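Local coordinates for protein PKS (Streptomyces albus, PDB 4OQJ) that probably acts as a ketosynthase of an "AT-less" type I polyketide synthase, condensing acyl units carried on acyl carrier proteins during biosynthesis of the antibiotic oxazolomycin, at residues A[109-113]-A[259-263]; A[137-143]-A[218-224]; A[462-466]-A[516-520]; A[484-489]-A[524-529]. All coordinates share one frame; numbering follows the deposited sequence.

Interaction 1. Residues A[109-113]-A[259-263]; sequences QFLEC and GVGAV
Helix segment 109-113 lies along strand segment 259-263 with the two short axes 8.0 Å apart and their N-to-C directions inclined by 36°, and the backbones come together at Phe-110 and Val-260, whose CA atoms are 6.3 Å apart. Val-260 carries the contact. Its CG2, anti to the backbone N of Val-260, settles on the helix surface between Phe-110 CA and Cys-113 CB, each 3.8 Å from it, and also faces the carbonyl oxygen of Gln-109. The other methyl, CG1, turns to the CB side of Gln-109. The ring of Phe-110 leaves the helix with chi1 at -177°, so that it extends along the strand and crosses the Val-260 side chain at about a right angle. Gly-261 O lies at the ring's edge, near its plane, 4.1 Å from Phe-110 CE1, while Ala-262 CB approaches the same carbon obliquely at 4.3 Å. One helical turn on from Gln-109, Cys-113 also has its terminal atom anti to the backbone N; SG rests 3.8 Å from Gly-261 CA and beside the backbone N of Ala-262. No hydrogen bond links the segments, so this is close apolar packing of a helix on a sheet, as expected in the thiolase-type core of ketosynthases. The polar end of Gln-109 turns to Arg-31, which also forms a salt bridge with Glu-112. Strand 259-267 runs between strands 23-31 and 214-221, and helix 105-121 is packed in turn against helix 171-180, where Phe-110 touches Val-172 and Thr-176.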
loop_
_atom_site.group_PDB
_atom_site.type_symbol
_atom_site.label_atom_id
_atom_site.label_comp_id
_atom_site.label_asym_id
_atom_site.label_seq_id
_atom_site.Cartn_x
_atom_site.Cartn_y
_atom_site.Cartn_z
ATOM N N GLN A 109 13.450 -9.010 -12.316
ATOM C CA GLN A 109 13.502 -7.849 -13.193
ATOM C C GLN A 109 13.242 -6.564 -12.400
ATOM O O GLN A 109 13.851 -5.527 -12.683
ATOM C CB GLN A 109 12.496 -8.005 -14.331
ATOM C CG GLN A 109 12.901 -9.076 -15.326
ATOM C CD GLN A 109 14.081 -8.668 -16.175
ATOM O OE1 GLN A 109 14.120 -7.563 -16.698
ATOM N NE2 GLN A 109 15.052 -9.559 -16.313
ATOM N N PHE A 110 12.361 -6.614 -11.402
ATOM C CA PHE A 110 12.101 -5.404 -10.618
ATOM C C PHE A 110 13.347 -5.028 -9.823
ATOM O O PHE A 110 13.669 -3.857 -9.684
ATOM C CB PHE A 110 10.930 -5.532 -9.647
ATOM C CG PHE A 110 10.671 -4.249 -8.919
ATOM C CD1 PHE A 110 10.065 -3.181 -9.581
ATOM C CD2 PHE A 110 11.143 -4.054 -7.644
ATOM C CE1 PHE A 110 9.892 -1.968 -8.942
ATOM C CE2 PHE A 110 10.971 -2.842 -6.991
ATOM C CZ PHE A 110 10.341 -1.805 -7.633
ATOM N N LEU A 111 14.036 -6.035 -9.294
ATOM C CA LEU A 111 15.248 -5.812 -8.518
ATOM C C LEU A 111 16.331 -5.156 -9.372
ATOM O O LEU A 111 16.952 -4.177 -8.959
ATOM C CB LEU A 111 15.761 -7.136 -7.925
ATOM C CG LEU A 111 17.092 -7.090 -7.160
ATOM C CD1 LEU A 111 17.129 -5.958 -6.092
ATOM C CD2 LEU A 111 17.364 -8.426 -6.497
ATOM N N GLU A 112 16.556 -5.662 -10.577
ATOM C CA GLU A 112 17.578 -5.042 -11.427
ATOM C C GLU A 112 17.125 -3.645 -11.842
ATOM O O GLU A 112 17.932 -2.718 -11.893
ATOM C CB GLU A 112 17.871 -5.896 -12.656
ATOM C CG GLU A 112 18.737 -7.098 -12.366
ATOM C CD GLU A 112 19.182 -7.823 -13.627
ATOM O OE1 GLU A 112 18.784 -7.409 -14.738
ATOM O OE2 GLU A 112 19.941 -8.805 -13.515
ATOM N N CYS A 113 15.837 -3.486 -12.134
ATOM C CA CYS A 113 15.322 -2.171 -12.559
ATOM C C CYS A 113 15.447 -1.101 -11.443
ATOM O O CYS A 113 15.793 0.055 -11.704
ATOM C CB CYS A 113 13.864 -2.291 -12.999
ATOM S SG CYS A 113 13.227 -0.790 -13.803
ATOM N N GLY A 259 6.768 -5.896 -19.081
ATOM C CA GLY A 259 7.750 -4.880 -18.779
ATOM C C GLY A 259 7.825 -4.493 -17.329
ATOM O O GLY A 259 7.082 -5.008 -16.487
ATOM N N VAL A 260 8.737 -3.573 -17.036
ATOM C CA VAL A 260 9.042 -3.199 -15.661
ATOM C C VAL A 260 9.547 -1.783 -15.676
ATOM O O VAL A 260 10.246 -1.384 -16.609
ATOM C CB VAL A 260 10.093 -4.143 -15.018
ATOM C CG1 VAL A 260 11.377 -4.182 -15.850
ATOM C CG2 VAL A 260 10.431 -3.717 -13.608
ATOM N N GLY A 261 9.196 -1.021 -14.642
ATOM C CA GLY A 261 9.633 0.356 -14.545
ATOM C C GLY A 261 9.677 0.802 -13.101
ATOM O O GLY A 261 8.999 0.239 -12.241
ATOM N N ALA A 262 10.487 1.815 -12.842
ATOM C CA ALA A 262 10.602 2.406 -11.513
ATOM C C ALA A 262 11.013 3.874 -11.593
ATOM O O ALA A 262 11.739 4.296 -12.507
ATOM C CB ALA A 262 11.602 1.618 -10.669
ATOM N N VAL A 263 10.523 4.653 -10.635
ATOM C CA VAL A 263 10.970 6.015 -10.449
ATOM C C VAL A 263 11.480 6.192 -9.029
ATOM O O VAL A 263 11.052 5.487 -8.113
ATOM C CB VAL A 263 9.844 7.033 -10.738
ATOM C CG1 VAL A 263 9.402 6.923 -12.187
ATOM C CG2 VAL A 263 8.649 6.824 -9.781
#

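Interaction 2. Residues A[137-143]-A[218-224]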
loop_
_atom_site.group_PDB
_atom_site.type_symbol
_atom_site.label_atom_id
_atom_site.label_comp_id
_atom_site.label_asym_id
_atom_site.label_seq_id
_atom_site.Cartn_x
_atom_site.Cartn_y
_atom_site.Cartn_z
ATOM N N GLY A 137 4.593 -3.333 -7.061
ATOM C CA GLY A 137 3.683 -4.450 -7.265
ATOM C C GLY A 137 4.105 -5.268 -8.470
ATOM O O GLY A 137 4.708 -4.730 -9.386
ATOM N N VAL A 138 3.789 -6.561 -8.468
ATOM C CA VAL A 138 3.992 -7.398 -9.634
ATOM C C VAL A 138 2.678 -8.029 -10.034
ATOM O O VAL A 138 1.722 -8.098 -9.258
ATOM C CB VAL A 138 5.054 -8.496 -9.390
ATOM C CG1 VAL A 138 6.426 -7.856 -9.101
ATOM C CG2 VAL A 138 4.642 -9.403 -8.252
ATOM N N GLY A 139 2.638 -8.499 -11.266
ATOM C CA GLY A 139 1.438 -9.092 -11.817
ATOM C C GLY A 139 1.250 -10.512 -11.355
ATOM O O GLY A 139 2.023 -11.020 -10.558
ATOM N N LEU A 140 0.181 -11.125 -11.842
ATOM C CA LEU A 140 -0.119 -12.517 -11.577
ATOM C C LEU A 140 1.135 -13.359 -11.760
ATOM O O LEU A 140 1.796 -13.249 -12.787
ATOM C CB LEU A 140 -1.216 -13.004 -12.524
ATOM C CG LEU A 140 -1.549 -14.492 -12.461
ATOM C CD1 LEU A 140 -2.198 -14.862 -11.113
ATOM C CD2 LEU A 140 -2.473 -14.861 -13.621
ATOM N N ASN A 141 1.465 -14.192 -10.780
ATOM C CA ASN A 141 2.693 -14.979 -10.881
ATOM C C ASN A 141 2.425 -16.259 -11.666
ATOM O O ASN A 141 2.123 -17.301 -11.096
ATOM C CB ASN A 141 3.266 -15.303 -9.499
ATOM C CG ASN A 141 4.664 -15.871 -9.581
ATOM O OD1 ASN A 141 5.150 -16.183 -10.668
ATOM N ND2 ASN A 141 5.319 -16.010 -8.441
ATOM N N THR A 142 2.520 -16.173 -12.988
ATOM C CA THR A 142 2.299 -17.343 -13.823
ATOM C C THR A 142 3.535 -18.253 -13.813
ATOM O O THR A 142 3.456 -19.403 -14.222
ATOM C CB THR A 142 1.939 -16.944 -15.276
ATOM O OG1 THR A 142 2.849 -15.942 -15.753
ATOM C CG2 THR A 142 0.493 -16.384 -15.336
ATOM N N TYR A 143 4.673 -17.736 -13.349
ATOM C CA TYR A 143 5.887 -18.559 -13.187
ATOM C C TYR A 143 5.664 -19.639 -12.135
ATOM O O TYR A 143 6.032 -20.789 -12.320
ATOM C CB TYR A 143 7.068 -17.679 -12.788
ATOM C CG TYR A 143 8.440 -18.314 -12.858
ATOM C CD1 TYR A 143 9.078 -18.511 -14.076
ATOM C CD2 TYR A 143 9.124 -18.657 -11.703
ATOM C CE1 TYR A 143 10.346 -19.053 -14.136
ATOM C CE2 TYR A 143 10.392 -19.194 -11.756
ATOM C CZ TYR A 143 11.000 -19.389 -12.973
ATOM O OH TYR A 143 12.278 -19.920 -13.019
ATOM N N GLY A 218 7.288 1.544 -8.333
ATOM C CA GLY A 218 7.406 0.830 -9.586
ATOM C C GLY A 218 6.581 -0.434 -9.645
ATOM O O GLY A 218 5.839 -0.745 -8.728
ATOM N N ALA A 219 6.720 -1.169 -10.739
ATOM C CA ALA A 219 5.917 -2.347 -10.960
ATOM C C ALA A 219 6.534 -3.171 -12.064
ATOM O O ALA A 219 7.276 -2.640 -12.891
ATOM C CB ALA A 219 4.498 -1.961 -11.302
ATOM N N ALA A 220 6.241 -4.469 -12.068
ATOM C CA ALA A 220 6.698 -5.376 -13.135
ATOM C C ALA A 220 5.555 -6.273 -13.530
ATOM O O ALA A 220 4.824 -6.736 -12.675
ATOM C CB ALA A 220 7.862 -6.222 -12.673
ATOM N N HIS A 221 5.404 -6.527 -14.817
ATOM C CA HIS A 221 4.430 -7.511 -15.294
ATOM C C HIS A 221 5.095 -8.340 -16.375
ATOM O O HIS A 221 5.457 -7.818 -17.436
ATOM C CB HIS A 221 3.170 -6.864 -15.856
ATOM C CG HIS A 221 2.266 -7.830 -16.553
ATOM N ND1 HIS A 221 2.219 -7.952 -17.927
ATOM C CD2 HIS A 221 1.387 -8.738 -16.067
ATOM C CE1 HIS A 221 1.345 -8.889 -18.254
ATOM N NE2 HIS A 221 0.825 -9.379 -17.144
ATOM N N ILE A 222 5.291 -9.618 -16.096
ATOM C CA ILE A 222 5.930 -10.507 -17.068
ATOM C C ILE A 222 5.222 -11.835 -17.076
ATOM O O ILE A 222 5.192 -12.535 -16.060
ATOM C CB ILE A 222 7.411 -10.752 -16.762
ATOM C CG1 ILE A 222 8.166 -9.434 -16.651
ATOM C CG2 ILE A 222 8.024 -11.605 -17.869
ATOM C CD1 ILE A 222 9.542 -9.577 -16.079
ATOM N N GLN A 223 4.642 -12.178 -18.217
ATOM C CA GLN A 223 3.997 -13.474 -18.379
ATOM C C GLN A 223 5.048 -14.549 -18.564
ATOM O O GLN A 223 5.978 -14.385 -19.358
ATOM C CB GLN A 223 3.064 -13.468 -19.575
ATOM C CG GLN A 223 2.012 -12.401 -19.546
ATOM C CD GLN A 223 1.306 -12.302 -20.877
ATOM O OE1 GLN A 223 1.944 -12.170 -21.925
ATOM N NE2 GLN A 223 -0.015 -12.400 -20.851
ATOM N N ALA A 224 4.912 -15.653 -17.843
ATOM C CA ALA A 224 5.892 -16.721 -17.964
ATOM C C ALA A 224 5.840 -17.337 -19.359
ATOM O O ALA A 224 6.805 -17.957 -19.784
ATOM C CB ALA A 224 5.667 -17.791 -16.901
#
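Ala-224 CB sits at the edge of the Tyr-143 ring, near its plane, and Gly-139 CA meets the edge of the His-221 imidazole, 4.3 Å from CD2. Neither ring lays a face on the opposite segment; Tyr-143 instead makes an edge-to-face pair with Trp-705, and its OH bonds Glu-101 O, while His-221 ND1 bonds Gly-257 O. Along the strands the backbones pair in parallel, Gly-137 with Ala-219 and Val-138 with Ala-220. Ala-220 N donates to Gly-137 O at 3.1 Å, and Gly-139 N to Ala-220 O, also at 3.1 Å; the bond from Gly-137 N to Gly-218 O is weak. Strands 132-138 and 214-221 are neighbours in the large mixed sheet of the thiolase-like core. Beyond the strand ends the chains diverge at Leu-140 and Asn-141, then rejoin. Asn-141 N-caps helix 142-147, its OD1 accepting a hydrogen bond from Leu-144 N. With chi1 at 47°, Thr-142 holds OG1 between its backbone N and carbonyl carbon, facing segment 218-224, where it accepts a hydrogen bond from Ala-224 N at 3.0 Å, nearly straight at 170°. Thr-142 also packs on Tyr-152 of the second subunit.

Interaction 3. Residues A[462-466]-A[516-520]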
loop_
_atom_site.group_PDB
_atom_site.type_symbol
_atom_site.label_atom_id
_atom_site.label_comp_id
_atom_site.label_asym_id
_atom_site.label_seq_id
_atom_site.Cartn_x
_atom_site.Cartn_y
_atom_site.Cartn_z
ATOM N N ALA A 462 37.682 23.550 -12.096
ATOM C CA ALA A 462 38.263 23.619 -13.433
ATOM C C ALA A 462 39.495 22.719 -13.578
ATOM O O ALA A 462 40.188 22.775 -14.600
ATOM C CB ALA A 462 38.633 25.061 -13.768
ATOM N N GLY A 463 39.763 21.894 -12.567
ATOM C CA GLY A 463 40.966 21.072 -12.538
ATOM C C GLY A 463 40.737 19.617 -12.907
ATOM O O GLY A 463 39.650 19.251 -13.372
ATOM N N PRO A 464 41.765 18.771 -12.703
ATOM C CA PRO A 464 41.618 17.342 -13.006
ATOM C C PRO A 464 40.699 16.640 -12.010
ATOM O O PRO A 464 40.434 17.175 -10.939
ATOM C CB PRO A 464 43.044 16.804 -12.904
ATOM C CG PRO A 464 43.742 17.743 -11.964
ATOM C CD PRO A 464 43.113 19.098 -12.195
ATOM N N ARG A 465 40.230 15.455 -12.378
ATOM C CA ARG A 465 39.315 14.679 -11.549
ATOM C C ARG A 465 39.676 13.217 -11.626
ATOM O O ARG A 465 40.206 12.748 -12.629
ATOM C CB ARG A 465 37.858 14.873 -11.995
ATOM C CG ARG A 465 37.309 16.260 -11.752
ATOM C CD ARG A 465 37.077 16.512 -10.276
ATOM N NE ARG A 465 36.649 17.884 -10.003
ATOM C CZ ARG A 465 36.083 18.278 -8.865
ATOM N NH1 ARG A 465 35.866 17.410 -7.885
ATOM N NH2 ARG A 465 35.730 19.545 -8.707
ATOM N N LEU A 466 39.377 12.505 -10.555
ATOM C CA LEU A 466 39.558 11.072 -10.501
ATOM C C LEU A 466 38.230 10.390 -10.795
ATOM O O LEU A 466 37.280 10.557 -10.043
ATOM C CB LEU A 466 40.073 10.644 -9.115
ATOM C CG LEU A 466 40.269 9.141 -8.924
ATOM C CD1 LEU A 466 41.364 8.623 -9.862
ATOM C CD2 LEU A 466 40.598 8.825 -7.486
ATOM N N LEU A 516 40.975 6.503 -13.277
ATOM C CA LEU A 516 41.641 7.330 -14.268
ATOM C C LEU A 516 41.613 8.766 -13.810
ATOM O O LEU A 516 40.565 9.272 -13.435
ATOM C CB LEU A 516 40.952 7.212 -15.628
ATOM C CG LEU A 516 41.359 8.264 -16.655
ATOM C CD1 LEU A 516 42.762 7.970 -17.119
ATOM C CD2 LEU A 516 40.384 8.312 -17.816
ATOM N N VAL A 517 42.758 9.433 -13.855
ATOM C CA VAL A 517 42.797 10.869 -13.625
ATOM C C VAL A 517 42.636 11.566 -14.977
ATOM O O VAL A 517 43.428 11.342 -15.887
ATOM C CB VAL A 517 44.129 11.323 -12.967
ATOM C CG1 VAL A 517 44.129 12.824 -12.749
ATOM C CG2 VAL A 517 44.371 10.587 -11.653
ATOM N N ALA A 518 41.645 12.434 -15.100
ATOM C CA ALA A 518 41.365 13.057 -16.383
ATOM C C ALA A 518 41.272 14.554 -16.228
ATOM O O ALA A 518 40.937 15.062 -15.160
ATOM C CB ALA A 518 40.068 12.501 -16.976
ATOM N N THR A 519 41.566 15.254 -17.317
ATOM C CA THR A 519 41.568 16.706 -17.328
ATOM C C THR A 519 40.264 17.269 -17.896
ATOM O O THR A 519 39.949 18.445 -17.713
ATOM C CB THR A 519 42.752 17.204 -18.146
ATOM O OG1 THR A 519 42.683 16.614 -19.449
ATOM C CG2 THR A 519 44.046 16.773 -17.488
ATOM N N GLY A 520 39.495 16.424 -18.572
ATOM C CA GLY A 520 38.189 16.822 -19.065
ATOM C C GLY A 520 37.442 15.651 -19.663
ATOM O O GLY A 520 37.955 14.527 -19.705
#
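Val-517 and Leu-466 meet because of their torsions: Val-517 has CG1 anti to its backbone N (chi1 180°), which leaves CG2 on the side of Leu-466, and Leu-466, with chi1 at 178°, swings its isobutyl group back across the strand gap. Leu-466 CD1 therefore comes to 4.0 Å from Val-517 CG2 and to 3.7 Å from the carbonyl oxygen of Leu-516. The other valine methyl, CG1, lies 4.1 Å from CB of the Pro-464 ring, so Val-517 is flanked by two apolar partners from the facing segment. Beneath these side chains the backbones run antiparallel. Arg-465 and Ala-518 form a hydrogen-bonded pair, with Arg-465 N giving to Ala-518 O at 2.9 Å and Ala-518 N returning a bond of 2.9 Å to Arg-465 O, the latter nearly straight at 167°. Leu-466 and Val-517 follow as the non-hydrogen-bonded pair. Their side chains share one face of the sheet, on which helix 660-673 packs through Ile-668 and Leu-665. Arg-465 and Ala-518 share the other; the arginine chain bends away from its partner to reach Glu-687 in a salt bridge. Strands 465-471 and 512-518 are the first two of a three-stranded antiparallel sheet with helices on both faces, consistent with the linker subdomain that follows ketosynthase domains in related synthases. The two segments are thus joined by reciprocal backbone bonds and apolar contact, without charge: the guanidinium group pairs with Glu-687, tying the strand to a later part of the chain.

Interaction 4. Residues A[484-489]-A[524-529]; sequences LARALR and AALALA
Leu-484 O accepts the N-H of Leu-488 at 2.8 Å, an ordinary helical bond that sets the two leucines one turn apart on the same flank, where both reach Leu-528 in the facing helix. Leu-484 CD2 touches Leu-528 CD1 at 3.7 Å, and Leu-488 CD1 touches the same methyl at 3.9 Å, so a single branch of Leu-528 meets both leucine ends. The two leucines get there by different torsions: Leu-484 has CG anti to its backbone N (chi1 180°), whereas in Leu-488 CG is anti to the carbonyl carbon. The CD1 of Leu-488 also rests on Ala-524 CB, 3.8 Å away. Alongside this leucine cluster the helices approach closely through alanines, the CA atoms of Ala-485 and Ala-525 being 4.5 Å apart. Each methyl lies against the other helix's backbone, Ala-485 CB 3.8 Å from Ala-525 O and Ala-525 CB 3.8 Å from Ala-485 O. Ala-525 CB is further enclosed by Leu-488 CB and by CG of Arg-489, a poorly ordered residue that contributes only its aliphatic stem. With no larger side chain interposed there, the short axes pass 8.2 Å apart, nearly antiparallel at 155°. No hydrogen bond crosses the interface, whose side-chain contacts are apolar: an alanine-lined helix pair bordered by leucines. Helices 474-490 and 521-530 pack together on one face of the three-stranded sheet: Leu-484 reaches Leu-469 of strand 465-471, Leu-528 rests on Leu-516 of strand 512-518, and helix 496-505 adds Leu-503 and Val-499 against Leu-484 and Leu-488.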
loop_
_atom_site.group_PDB
_atom_site.type_symbol
_atom_site.label_atom_id
_atom_site.label_comp_id
_atom_site.label_asym_id
_atom_site.label_seq_id
_atom_site.Cartn_x
_atom_site.Cartn_y
_atom_site.Cartn_z
ATOM N N LEU A 484 30.805 4.006 -20.297
ATOM C CA LEU A 484 31.083 5.351 -19.798
ATOM C C LEU A 484 31.817 6.150 -20.865
ATOM O O LEU A 484 31.520 7.323 -21.091
ATOM C CB LEU A 484 31.925 5.311 -18.517
ATOM C CG LEU A 484 32.253 6.696 -17.941
ATOM C CD1 LEU A 484 30.988 7.437 -17.558
ATOM C CD2 LEU A 484 33.202 6.606 -16.747
ATOM N N ALA A 485 32.788 5.505 -21.501
ATOM C CA ALA A 485 33.537 6.121 -22.603
ATOM C C ALA A 485 32.581 6.641 -23.657
ATOM O O ALA A 485 32.658 7.801 -24.063
ATOM C CB ALA A 485 34.485 5.131 -23.208
ATOM N N ARG A 486 31.663 5.767 -24.066
ATOM C CA ARG A 486 30.668 6.092 -25.075
ATOM C C ARG A 486 29.802 7.246 -24.615
ATOM O O ARG A 486 29.556 8.179 -25.369
ATOM C CB ARG A 486 29.801 4.864 -25.381
ATOM C CG ARG A 486 28.835 5.032 -26.563
ATOM C CD ARG A 486 28.074 3.733 -26.890
ATOM N NE ARG A 486 28.936 2.545 -26.831
ATOM C CZ ARG A 486 28.880 1.604 -25.887
ATOM N NH1 ARG A 486 27.990 1.673 -24.898
ATOM N NH2 ARG A 486 29.724 0.577 -25.933
ATOM N N ALA A 487 29.328 7.194 -23.376
ATOM C CA ALA A 487 28.451 8.255 -22.886
ATOM C C ALA A 487 29.213 9.589 -22.836
ATOM O O ALA A 487 28.646 10.671 -23.053
ATOM C CB ALA A 487 27.890 7.896 -21.507
ATOM N N LEU A 488 30.499 9.516 -22.528
ATOM C CA LEU A 488 31.288 10.731 -22.395
ATOM C C LEU A 488 31.525 11.368 -23.779
ATOM O O LEU A 488 31.421 12.590 -23.928
ATOM C CB LEU A 488 32.610 10.434 -21.675
ATOM C CG LEU A 488 32.497 10.200 -20.154
ATOM C CD1 LEU A 488 33.868 9.920 -19.560
ATOM C CD2 LEU A 488 31.828 11.364 -19.410
ATOM N N ARG A 489 31.802 10.552 -24.793
ATOM C CA ARG A 489 31.908 11.057 -26.177
ATOM C C ARG A 489 30.647 11.774 -26.644
ATOM O O ARG A 489 30.720 12.784 -27.340
ATOM C CB ARG A 489 32.183 9.918 -27.154
ATOM C CG ARG A 489 33.574 9.354 -27.109
ATOM C CD ARG A 489 33.574 7.893 -27.510
ATOM N NE ARG A 489 32.607 7.603 -28.564
ATOM C CZ ARG A 489 32.209 6.378 -28.895
ATOM N NH1 ARG A 489 31.327 6.212 -29.871
ATOM N NH2 ARG A 489 32.690 5.321 -28.247
ATOM N N ALA A 524 38.899 12.093 -20.958
ATOM C CA ALA A 524 38.455 10.896 -20.265
ATOM C C ALA A 524 37.942 9.876 -21.263
ATOM O O ALA A 524 38.286 8.691 -21.193
ATOM C CB ALA A 524 37.373 11.241 -19.258
ATOM N N ALA A 525 37.133 10.344 -22.209
ATOM C CA ALA A 525 36.482 9.435 -23.144
ATOM C C ALA A 525 37.528 8.621 -23.887
ATOM O O ALA A 525 37.412 7.397 -24.043
ATOM C CB ALA A 525 35.609 10.198 -24.113
ATOM N N LEU A 526 38.578 9.305 -24.312
ATOM C CA LEU A 526 39.601 8.671 -25.110
ATOM C C LEU A 526 40.429 7.708 -24.275
ATOM O O LEU A 526 40.595 6.544 -24.652
ATOM C CB LEU A 526 40.486 9.736 -25.759
ATOM C CG LEU A 526 41.604 9.194 -26.636
ATOM C CD1 LEU A 526 41.051 8.392 -27.801
ATOM C CD2 LEU A 526 42.447 10.340 -27.124
ATOM N N ALA A 527 40.926 8.195 -23.138
ATOM C CA ALA A 527 41.713 7.379 -22.220
ATOM C C ALA A 527 40.987 6.092 -21.846
ATOM O O ALA A 527 41.580 5.010 -21.873
ATOM C CB ALA A 527 42.055 8.178 -20.980
ATOM N N LEU A 528 39.697 6.206 -21.522
ATOM C CA LEU A 528 38.896 5.045 -21.142
ATOM C C LEU A 528 38.734 4.061 -22.300
ATOM O O LEU A 528 38.754 2.839 -22.101
ATOM C CB LEU A 528 37.515 5.492 -20.631
ATOM C CG LEU A 528 37.545 6.272 -19.315
ATOM C CD1 LEU A 528 36.184 6.871 -18.992
ATOM C CD2 LEU A 528 38.006 5.372 -18.184
ATOM N N ALA A 529 38.579 4.581 -23.511
ATOM C CA ALA A 529 38.445 3.714 -24.679
ATOM C C ALA A 529 39.750 2.965 -24.977
ATOM O O ALA A 529 39.719 1.791 -25.345
ATOM C CB ALA A 529 38.017 4.521 -25.882
#

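The four contacts form two touching pairs in different parts of the chain. Interactions 1 and 2, with centres 11 Å apart, belong to the large mixed sheet of the ketosynthase core, where strands 259-267 and 214-221 are neighbours; interaction 2 is nested in sequence within the loop that interaction 1 closes. Interactions 3 and 4 come later in the chain, their segments alternating, with centres 13 Å apart. Each strand of interaction 3 is followed by a helix of interaction 4, and Leu-516 and Ala-518 pack directly on helix 521-530. Interactions 2 and 3, about 44 Å apart between centres, lie on opposite sides of the chain's centre, consistent with a condensing core carrying a separately built helix-and-sheet unit.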